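Local atomic coordinates of putative Ribokinase II (PDB entry 3IQ0), a protein that probably phosphorylates a sugar or related alcohol with ATP and magnesium, as a carbohydrate kinase of the ribokinase (pfkB) family. Residues B[15-20]-B[33-38]; B[92-97]-B[106-111]. One frame throughout, in Å; residues are numbered along the deposited sequence.

In the fold
From the N terminus, the chain first lays down strand 5-9 of the large nine-stranded sheet and then enters the small four-stranded one. Contact 1 closes the hairpin of strands 13-18 and 29-37, with twelve residues between segments 15-20 and 33-38. The chain then returns to the main domain through helix 39-49, strand 54-61, helix 64-75 and strand 83-86 before contact 2 closes a shorter hairpin. The two contacts follow in series, neither enclosing nor crossing the other. They join side by side where strands 13-18 and 92-96 run parallel, with a probable hydrogen bond from Ile16 N to Ala94 O. Together they make the small sheet, and both touch the second subunit.

Contact 1. Residues B[15-20]-B[33-38]; sequences EIMASK and GPYPSG
The beta hairpin of strands 13-18 and 29-37, on one side of the small four-stranded sheet, brings Glu15 and Tyr35 together as an antiparallel hydrogen-bonded pair. Glu15 N donates to Tyr35 O at 2.8 Å, and Tyr35 N returns a bond to Glu15 O at 2.9 Å. The short strand axes nevertheless diverge well away from exact antiparallel, at 128°. Glu15 O also receives a CA-H...O contact from Pro34, whose CA stands 3.6 Å away.

The side chains of Glu15 and Tyr35 emerge on the same face of the sheet. Met17, present as selenomethionine, crosses the tyrosine side chain at about a right angle in a Met-aromatic contact. Its SE is 5.2 Å from the centroid of the Tyr35 ring and approaches obliquely. The Glu15 side chain runs out extended (chi1 -171°, CG opposite the backbone N), which brings its carboxylate within a water's span of Ser37 OG. The two do not bond directly: a water donates to Glu15 OE2 at 2.6 Å and is hydrogen-bonded to Ser37 OG at 2.8 Å. This bridge lets two buried polar groups share one partner.

A cis peptide joins Gly33 to Pro34, where the strand meets the second subunit. Gly33 O accepts a hydrogen bond from Trp31 NE1 of that subunit, and Gly33 pairs in antiparallel fashion with one of its strands. Pro34 packs on Phe65 and Ile68 of helix 64-75, while Gly38 takes the N-cap position of helix 39-49. A small sheet that continues across the dimer interface, with its end strand leading straight into the main alpha/beta domain, is the lid arrangement of dimeric members of the family such as ribokinase.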
# COMPACT_ATOMS: atom_id res chain seq x y z
N GLU B 15 -8.22 5.93 -3.16
CA GLU B 15 -8.47 6.30 -1.78
C GLU B 15 -9.48 5.33 -1.20
O GLU B 15 -10.44 4.97 -1.87
CB GLU B 15 -9.01 7.73 -1.70
CG GLU B 15 -9.10 8.29 -0.29
CD GLU B 15 -9.43 9.77 -0.26
OE1 GLU B 15 -10.59 10.12 0.08
OE2 GLU B 15 -8.54 10.58 -0.58
N ILE B 16 -9.23 4.89 0.04
CA ILE B 16 -10.13 3.98 0.75
C ILE B 16 -10.54 4.78 1.98
O ILE B 16 -9.71 5.08 2.83
CB ILE B 16 -9.42 2.68 1.19
CG1 ILE B 16 -9.06 1.82 -0.03
CG2 ILE B 16 -10.32 1.88 2.11
CD1 ILE B 16 -7.94 2.37 -0.87
N MSE B 17 -11.82 5.13 2.07
CA MSE B 17 -12.33 5.95 3.17
C MSE B 17 -13.01 5.23 4.32
O MSE B 17 -13.74 4.27 4.13
CB MSE B 17 -13.31 6.99 2.62
CG MSE B 17 -12.70 8.02 1.67
SE MSE B 17 -14.05 9.07 0.75
CE MSE B 17 -13.75 8.38 -1.01
N ALA B 18 -12.77 5.73 5.53
CA ALA B 18 -13.40 5.15 6.71
C ALA B 18 -14.90 5.41 6.55
O ALA B 18 -15.30 6.50 6.13
CB ALA B 18 -12.88 5.83 7.96
N SER B 19 -15.71 4.42 6.88
CA SER B 19 -17.16 4.55 6.76
C SER B 19 -17.76 5.45 7.84
O SER B 19 -18.84 6.00 7.65
CB SER B 19 -17.82 3.18 6.83
OG SER B 19 -17.69 2.64 8.13
N LYS B 20 -17.07 5.59 8.97
CA LYS B 20 -17.59 6.40 10.07
C LYS B 20 -16.60 7.40 10.65
O LYS B 20 -15.40 7.16 10.67
CB LYS B 20 -18.08 5.52 11.22
CG LYS B 20 -19.09 4.45 10.84
CD LYS B 20 -19.79 3.94 12.09
CE LYS B 20 -20.34 2.55 11.89
NZ LYS B 20 -19.23 1.56 11.75
N GLY B 33 -14.50 2.10 -0.82
CA GLY B 33 -13.55 2.35 -1.89
C GLY B 33 -13.39 1.13 -2.76
O GLY B 33 -14.17 0.18 -2.64
N PRO B 34 -12.40 1.12 -3.67
CA PRO B 34 -11.45 2.21 -3.89
C PRO B 34 -12.10 3.34 -4.66
O PRO B 34 -13.09 3.13 -5.35
CB PRO B 34 -10.35 1.54 -4.71
CG PRO B 34 -11.15 0.62 -5.58
CD PRO B 34 -12.10 -0.01 -4.56
N TYR B 35 -11.53 4.53 -4.54
CA TYR B 35 -12.02 5.71 -5.24
C TYR B 35 -10.84 6.33 -5.98
O TYR B 35 -9.74 6.43 -5.43
CB TYR B 35 -12.61 6.72 -4.25
CG TYR B 35 -13.98 6.34 -3.75
CD1 TYR B 35 -15.11 6.53 -4.55
CD2 TYR B 35 -14.15 5.77 -2.49
CE1 TYR B 35 -16.37 6.15 -4.12
CE2 TYR B 35 -15.41 5.39 -2.05
CZ TYR B 35 -16.52 5.58 -2.86
OH TYR B 35 -17.76 5.18 -2.44
N PRO B 36 -11.06 6.75 -7.24
CA PRO B 36 -9.99 7.37 -8.02
C PRO B 36 -9.49 8.63 -7.31
O PRO B 36 -10.29 9.42 -6.84
CB PRO B 36 -10.68 7.70 -9.35
CG PRO B 36 -11.78 6.72 -9.43
CD PRO B 36 -12.30 6.67 -8.02
N SER B 37 -8.19 8.81 -7.23
CA SER B 37 -7.68 9.99 -6.54
C SER B 37 -6.30 10.43 -7.05
O SER B 37 -5.79 9.87 -8.02
CB SER B 37 -7.63 9.74 -5.03
OG SER B 37 -7.45 10.94 -4.31
N GLY B 38 -5.72 11.42 -6.39
CA GLY B 38 -4.42 11.93 -6.82
C GLY B 38 -4.63 13.32 -7.40
O GLY B 38 -5.32 13.49 -8.40
O HOH W 1 -6.25 10.93 -1.73

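Contact 2. Residues B[92-97]-B[106-111]; sequences GSAFVT and FIFNIK
Phe106 holds its CG anti to the carbonyl carbon (chi1 -62°), which swings the ring back beside Val96, whose CG2 is anti to the backbone N. The two side chains lie alongside each other and point the same way. Val96 CG2 sits over one face of the Phe106 ring in a CH-pi contact, 3.8 Å from the centroid and shifted toward the rim. On this same face of the sheet, Ala94 CB meets Phe108 CD1 at 3.6 Å, approaching that ring obliquely, while Phe106 CB rests over one face of the Phe108 ring.

Strands 92-96 and 106-109 form a nearly exact antiparallel hairpin, with 106-109 at the end of the four-stranded sheet within this chain; such a small sheet forms the lid of ribokinase-like enzymes, and the Phe106 side chain lies about 9 Å from the bound ATP. Phe95 and Ile107 exchange two backbone bonds, Phe95 N reaching Ile107 O at 3.1 Å along a nearly straight N-H (172°). Ser93 and Asn109 form the second hydrogen-bonded pair.

On the other face, that of Ser93, Phe95, Ile107 and Asn109, polar groups are linked through water. Ser93 OG is bonded to two waters: one also accepts from Asn109 ND2, at a distance too short to be taken literally, and the other donates to Ile107 O at 2.9 Å. Ile107 O is therefore shared between that water and Phe95 N. Farther along, CB of Phe95 faces CB of Ile107 at 4.1 Å. The dimer partner packs against this side: Phe65 of the second subunit meets the Phe95 ring edge-to-face and also touches Ile107, while Asn109 packs on Asn109 of that subunit.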
# COMPACT_ATOMS: atom_id res chain seq x y z
N GLY B 92 -0.42 3.30 -6.11
CA GLY B 92 -0.47 4.06 -4.87
C GLY B 92 -1.85 4.01 -4.24
O GLY B 92 -2.84 3.72 -4.91
N SER B 93 -1.91 4.30 -2.95
CA SER B 93 -3.17 4.28 -2.23
C SER B 93 -3.13 5.23 -1.04
O SER B 93 -2.07 5.69 -0.62
CB SER B 93 -3.48 2.88 -1.72
OG SER B 93 -2.59 2.54 -0.66
N ALA B 94 -4.31 5.51 -0.49
CA ALA B 94 -4.43 6.38 0.66
C ALA B 94 -5.66 6.00 1.48
O ALA B 94 -6.77 5.96 0.94
CB ALA B 94 -4.53 7.83 0.22
N PHE B 95 -5.45 5.68 2.75
CA PHE B 95 -6.54 5.35 3.67
C PHE B 95 -6.78 6.64 4.45
O PHE B 95 -5.83 7.26 4.91
CB PHE B 95 -6.12 4.25 4.65
CG PHE B 95 -6.01 2.88 4.03
CD1 PHE B 95 -7.09 2.01 4.04
CD2 PHE B 95 -4.81 2.46 3.45
CE1 PHE B 95 -6.99 0.74 3.49
CE2 PHE B 95 -4.70 1.19 2.90
CZ PHE B 95 -5.79 0.32 2.92
N VAL B 96 -8.03 7.03 4.61
CA VAL B 96 -8.34 8.26 5.32
C VAL B 96 -9.48 8.07 6.32
O VAL B 96 -10.36 7.23 6.13
CB VAL B 96 -8.72 9.39 4.31
CG1 VAL B 96 -9.91 8.97 3.48
CG2 VAL B 96 -9.01 10.68 5.04
N THR B 97 -9.47 8.85 7.40
CA THR B 97 -10.54 8.75 8.39
C THR B 97 -10.86 10.09 9.04
O THR B 97 -9.97 10.89 9.31
CB THR B 97 -10.21 7.72 9.48
OG1 THR B 97 -11.32 7.63 10.38
CG2 THR B 97 -8.96 8.11 10.24
N PHE B 106 -4.44 10.36 7.54
CA PHE B 106 -4.12 9.48 6.43
C PHE B 106 -3.02 8.44 6.67
O PHE B 106 -2.20 8.57 7.57
CB PHE B 106 -3.65 10.31 5.23
CG PHE B 106 -4.67 11.26 4.69
CD1 PHE B 106 -5.50 10.88 3.63
CD2 PHE B 106 -4.77 12.56 5.18
CE1 PHE B 106 -6.41 11.78 3.09
CE2 PHE B 106 -5.68 13.46 4.64
CZ PHE B 106 -6.50 13.08 3.59
N ILE B 107 -3.02 7.42 5.82
CA ILE B 107 -1.98 6.40 5.79
C ILE B 107 -1.68 6.31 4.30
O ILE B 107 -2.43 5.69 3.54
CB ILE B 107 -2.43 5.01 6.30
CG1 ILE B 107 -2.54 5.03 7.83
CG2 ILE B 107 -1.41 3.96 5.87
CD1 ILE B 107 -2.87 3.68 8.46
N PHE B 108 -0.61 6.97 3.89
CA PHE B 108 -0.20 7.03 2.49
C PHE B 108 0.81 5.99 2.04
O PHE B 108 1.70 5.59 2.79
CB PHE B 108 0.43 8.38 2.17
CG PHE B 108 -0.52 9.53 2.22
CD1 PHE B 108 -1.57 9.63 1.32
CD2 PHE B 108 -0.35 10.54 3.17
CE1 PHE B 108 -2.44 10.72 1.35
CE2 PHE B 108 -1.21 11.63 3.21
CZ PHE B 108 -2.25 11.72 2.30
N ASN B 109 0.65 5.58 0.78
CA ASN B 109 1.57 4.67 0.12
C ASN B 109 1.71 5.23 -1.28
O ASN B 109 1.09 4.75 -2.22
CB ASN B 109 1.06 3.25 0.03
CG ASN B 109 1.98 2.38 -0.81
OD1 ASN B 109 3.21 2.45 -0.68
ND2 ASN B 109 1.41 1.56 -1.69
N ILE B 110 2.53 6.27 -1.41
CA ILE B 110 2.74 6.92 -2.69
C ILE B 110 4.22 6.93 -3.06
O ILE B 110 4.61 6.46 -4.12
CB ILE B 110 2.23 8.38 -2.64
CG1 ILE B 110 0.73 8.40 -2.35
CG2 ILE B 110 2.58 9.09 -3.94
CD1 ILE B 110 0.19 9.79 -2.08
N LYS B 111 5.02 7.49 -2.17
CA LYS B 111 6.46 7.61 -2.36
C LYS B 111 7.11 6.28 -2.74
O LYS B 111 8.01 6.24 -3.59
CB LYS B 111 7.10 8.14 -1.07
CG LYS B 111 8.60 8.38 -1.16
CD LYS B 111 9.32 7.81 0.05
CE LYS B 111 8.70 8.29 1.36
NZ LYS B 111 9.22 7.54 2.54
O HOH W 2 -0.92 0.92 -2.44
O HOH W 3 -2.28 3.33 1.93